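PDB 5NNP: N-terminal acetyltransferase-like protein from Chaetomium thermophilum, which probably serves as the auxiliary, TPR-repeat subunit of an N-terminal acetyltransferase of the NatA type. Local coordinates for residues A[147-152]-A[169-174]. Residues are numbered along the deposited sequence; the frame is centred on the assembly and turned at random.
Sequences QNWTAL and LTTYEK
Trp149 and Tyr172 meet ring against ring between helices 146-159 and 162-175. The ring carbon Tyr172 CD1 sits over one face of the indole, on the five-membered ring and offset toward its rim. Tyr172 CD1 lies 3.5 Å from Trp149 CD1, with Trp149 CG only slightly farther off. The ring planes are inclined at 56°, and the centroid of the five-membered ring is 5.0 Å from that of the Tyr172 ring. The pair is therefore neither a parallel stack nor a T-shaped one. The two side chains cross at about a right angle. The CA-CB bond of Trp149 points toward helix 162-175. Tyr172 has CG anti to the backbone N (chi1 -177°), which swings its ring across to the indole. The six-membered end of the indole reaches Thr171, where Trp149 CZ3 lies 3.8 Å from Thr171 CG2. Thr171 thus offers its methyl to the indole, while its OG1 is hydrogen-bonded to His167 O in the same helix. The indole also has a polar tether, since Trp149 NE1 is hydrogen-bonded to Pro143 O. That bond probably helps fix the ring's rotation. The two helices are consecutive and pack as a helical hairpin, consistent with the TPR-clan architecture of the family. Trp149 also touches Leu139 of helix 128-141, and Tyr172 touches Arg146. With the indole cut back to an alanine, the Tyr172 ring and the Thr171 methyl are likely to lose their apolar partner across the contact, and Pro143 O the N-H it accepts. Between the two segments the contact is apolar, and its three touching residues are at most partly buried. Cohesion here thus rests on ring and methyl packing, with the indole N-H satisfied from outside the pair.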
ATOM      1  N   GLN A 147     -24.662   3.658 -13.330  1.00 38.32           N
ATOM      2  CA  GLN A 147     -23.211   3.403 -13.384  1.00 31.62           C
ATOM      3  C   GLN A 147     -22.525   4.124 -14.512  1.00 31.78           C
ATOM      4  O   GLN A 147     -21.419   4.625 -14.360  1.00 40.01           O
ATOM      5  CB  GLN A 147     -22.901   1.929 -13.572  1.00 35.95           C
ATOM      6  CG  GLN A 147     -23.298   1.019 -12.469  1.00 50.19           C
ATOM      7  CD  GLN A 147     -23.027  -0.416 -12.850  1.00 54.49           C
ATOM      8  OE1 GLN A 147     -22.216  -0.687 -13.738  1.00 51.35           O
ATOM      9  NE2 GLN A 147     -23.721  -1.344 -12.199  1.00 57.79           N
ATOM     10  N   ASN A 148     -23.166   4.133 -15.668  1.00 35.99           N
ATOM     11  CA  ASN A 148     -22.562   4.746 -16.840  1.00 41.03           C
ATOM     12  C   ASN A 148     -22.448   6.253 -16.732  1.00 40.91           C
ATOM     13  O   ASN A 148     -21.589   6.822 -17.386  1.00 47.33           O
ATOM     14  CB  ASN A 148     -23.341   4.377 -18.097  1.00 41.96           C
ATOM     15  CG  ASN A 148     -23.295   2.893 -18.378  1.00 36.95           C
ATOM     16  OD1 ASN A 148     -22.296   2.240 -18.094  1.00 31.34           O
ATOM     17  ND2 ASN A 148     -24.377   2.352 -18.930  1.00 34.81           N
ATOM     18  N   TRP A 149     -23.289   6.903 -15.919  1.00 35.59           N
ATOM     19  CA  TRP A 149     -23.154   8.357 -15.714  1.00 34.95           C
ATOM     20  C   TRP A 149     -21.970   8.630 -14.803  1.00 34.50           C
ATOM     21  O   TRP A 149     -21.101   9.462 -15.110  1.00 37.35           O
ATOM     22  CB  TRP A 149     -24.417   8.977 -15.127  1.00 25.84           C
ATOM     23  CG  TRP A 149     -25.559   8.964 -16.082  1.00 40.75           C
ATOM     24  CD1 TRP A 149     -26.427   7.936 -16.295  1.00 36.87           C
ATOM     25  CD2 TRP A 149     -25.978  10.031 -16.954  1.00 41.86           C
ATOM     26  NE1 TRP A 149     -27.342   8.282 -17.248  1.00 39.41           N
ATOM     27  CE2 TRP A 149     -27.092   9.561 -17.674  1.00 39.08           C
ATOM     28  CE3 TRP A 149     -25.509  11.334 -17.207  1.00 41.36           C
ATOM     29  CZ2 TRP A 149     -27.751  10.341 -18.633  1.00 33.58           C
ATOM     30  CZ3 TRP A 149     -26.158  12.106 -18.159  1.00 29.09           C
ATOM     31  CH2 TRP A 149     -27.269  11.606 -18.860  1.00 35.69           C
ATOM     32  N   THR A 150     -21.950   7.913 -13.684  1.00 27.25           N
ATOM     33  CA  THR A 150     -20.863   8.000 -12.709  1.00 30.15           C
ATOM     34  C   THR A 150     -19.493   7.727 -13.335  1.00 34.60           C
ATOM     35  O   THR A 150     -18.541   8.462 -13.092  1.00 39.27           O
ATOM     36  CB  THR A 150     -21.095   7.020 -11.568  1.00 31.11           C
ATOM     37  OG1 THR A 150     -22.355   7.317 -10.981  1.00 34.46           O
ATOM     38  CG2 THR A 150     -19.982   7.117 -10.509  1.00 30.36           C
ATOM     39  N   ALA A 151     -19.418   6.677 -14.154  1.00 30.95           N
ATOM     40  CA  ALA A 151     -18.202   6.331 -14.881  1.00 33.69           C
ATOM     41  C   ALA A 151     -17.694   7.473 -15.765  1.00 35.68           C
ATOM     42  O   ALA A 151     -16.499   7.757 -15.770  1.00 36.81           O
ATOM     43  CB  ALA A 151     -18.434   5.085 -15.722  1.00 31.76           C
ATOM     44  N   LEU A 152     -18.599   8.127 -16.505  1.00 32.74           N
ATOM     45  CA  LEU A 152     -18.200   9.253 -17.346  1.00 27.62           C
ATOM     46  C   LEU A 152     -17.757  10.425 -16.478  1.00 29.63           C
ATOM     47  O   LEU A 152     -16.813  11.123 -16.832  1.00 36.36           O
ATOM     48  CB  LEU A 152     -19.321   9.698 -18.298  1.00 35.91           C
ATOM     49  CG  LEU A 152     -18.997  10.993 -19.090  1.00 37.46           C
ATOM     50  CD1 LEU A 152     -17.767  10.847 -20.015  1.00 31.07           C
ATOM     51  CD2 LEU A 152     -20.187  11.547 -19.854  1.00 37.92           C
ATOM     52  N   LEU A 169     -22.504  14.508 -13.061  1.00 36.91           N
ATOM     53  CA  LEU A 169     -23.120  14.044 -11.822  1.00 32.02           C
ATOM     54  C   LEU A 169     -24.422  14.774 -11.538  1.00 43.46           C
ATOM     55  O   LEU A 169     -25.437  14.146 -11.200  1.00 39.05           O
ATOM     56  CB  LEU A 169     -22.165  14.209 -10.644  1.00 32.32           C
ATOM     57  CG  LEU A 169     -21.040  13.166 -10.602  1.00 31.58           C
ATOM     58  CD1 LEU A 169     -19.960  13.533  -9.582  1.00 30.70           C
ATOM     59  CD2 LEU A 169     -21.604  11.797 -10.313  1.00 26.97           C
ATOM     60  N   THR A 170     -24.400  16.098 -11.679  1.00 37.22           N
ATOM     61  CA  THR A 170     -25.594  16.870 -11.413  1.00 37.15           C
ATOM     62  C   THR A 170     -26.668  16.602 -12.465  1.00 48.11           C
ATOM     63  O   THR A 170     -27.866  16.629 -12.159  1.00 53.67           O
ATOM     64  CB  THR A 170     -25.311  18.375 -11.378  1.00 44.60           C
ATOM     65  OG1 THR A 170     -24.369  18.673 -10.337  1.00 42.56           O
ATOM     66  CG2 THR A 170     -26.620  19.148 -11.142  1.00 39.73           C
ATOM     67  N   THR A 171     -26.255  16.346 -13.704  1.00 41.08           N
ATOM     68  CA  THR A 171     -27.231  16.097 -14.764  1.00 43.66           C
ATOM     69  C   THR A 171     -28.042  14.855 -14.426  1.00 41.30           C
ATOM     70  O   THR A 171     -29.269  14.856 -14.564  1.00 36.69           O
ATOM     71  CB  THR A 171     -26.564  15.943 -16.146  1.00 45.07           C
ATOM     72  OG1 THR A 171     -26.010  17.204 -16.534  1.00 50.95           O
ATOM     73  CG2 THR A 171     -27.578  15.523 -17.201  1.00 36.30           C
ATOM     74  N   TYR A 172     -27.363  13.815 -13.942  1.00 38.02           N
ATOM     75  CA  TYR A 172     -28.063  12.610 -13.521  1.00 35.27           C
ATOM     76  C   TYR A 172     -29.078  12.907 -12.422  1.00 39.78           C
ATOM     77  O   TYR A 172     -30.257  12.566 -12.554  1.00 43.66           O
ATOM     78  CB  TYR A 172     -27.106  11.516 -13.035  1.00 33.78           C
ATOM     79  CG  TYR A 172     -27.900  10.291 -12.696  1.00 39.39           C
ATOM     80  CD1 TYR A 172     -28.284   9.413 -13.689  1.00 49.78           C
ATOM     81  CD2 TYR A 172     -28.356  10.061 -11.407  1.00 42.22           C
ATOM     82  CE1 TYR A 172     -29.059   8.318 -13.410  1.00 51.16           C
ATOM     83  CE2 TYR A 172     -29.136   8.963 -11.116  1.00 47.83           C
ATOM     84  CZ  TYR A 172     -29.483   8.095 -12.126  1.00 50.04           C
ATOM     85  OH  TYR A 172     -30.261   6.991 -11.871  1.00 49.86           O
ATOM     86  N   GLU A 173     -28.620  13.546 -11.349  1.00 37.82           N
ATOM     87  CA  GLU A 173     -29.490  13.885 -10.228  1.00 36.54           C
ATOM     88  C   GLU A 173     -30.723  14.652 -10.666  1.00 45.30           C
ATOM     89  O   GLU A 173     -31.797  14.524 -10.087  1.00 46.86           O
ATOM     90  CB  GLU A 173     -28.746  14.718  -9.191  1.00 37.67           C
ATOM     91  CG  GLU A 173     -27.616  14.013  -8.468  1.00 40.03           C
ATOM     92  CD  GLU A 173     -26.990  14.907  -7.420  1.00 49.59           C
ATOM     93  OE1 GLU A 173     -25.755  14.870  -7.244  1.00 51.33           O
ATOM     94  OE2 GLU A 173     -27.740  15.662  -6.771  1.00 54.88           O
ATOM     95  N   LYS A 174     -30.566  15.464 -11.699  1.00 55.24           N
ATOM     96  CA  LYS A 174     -31.668  16.284 -12.168  1.00 49.96           C
ATOM     97  C   LYS A 174     -32.671  15.460 -12.972  1.00 54.27           C
ATOM     98  O   LYS A 174     -33.799  15.910 -13.192  1.00 48.42           O
ATOM     99  CB  LYS A 174     -31.144  17.465 -12.998  1.00 38.28           C
ATOM    100  CG  LYS A 174     -30.664  18.659 -12.166  1.00 42.53           C
ATOM    101  CD  LYS A 174     -30.348  19.856 -13.061  1.00 52.85           C
ATOM    102  CE  LYS A 174     -29.705  21.006 -12.284  1.00 61.02           C
ATOM    103  NZ  LYS A 174     -29.372  22.119 -13.231  1.00 72.23           N
TER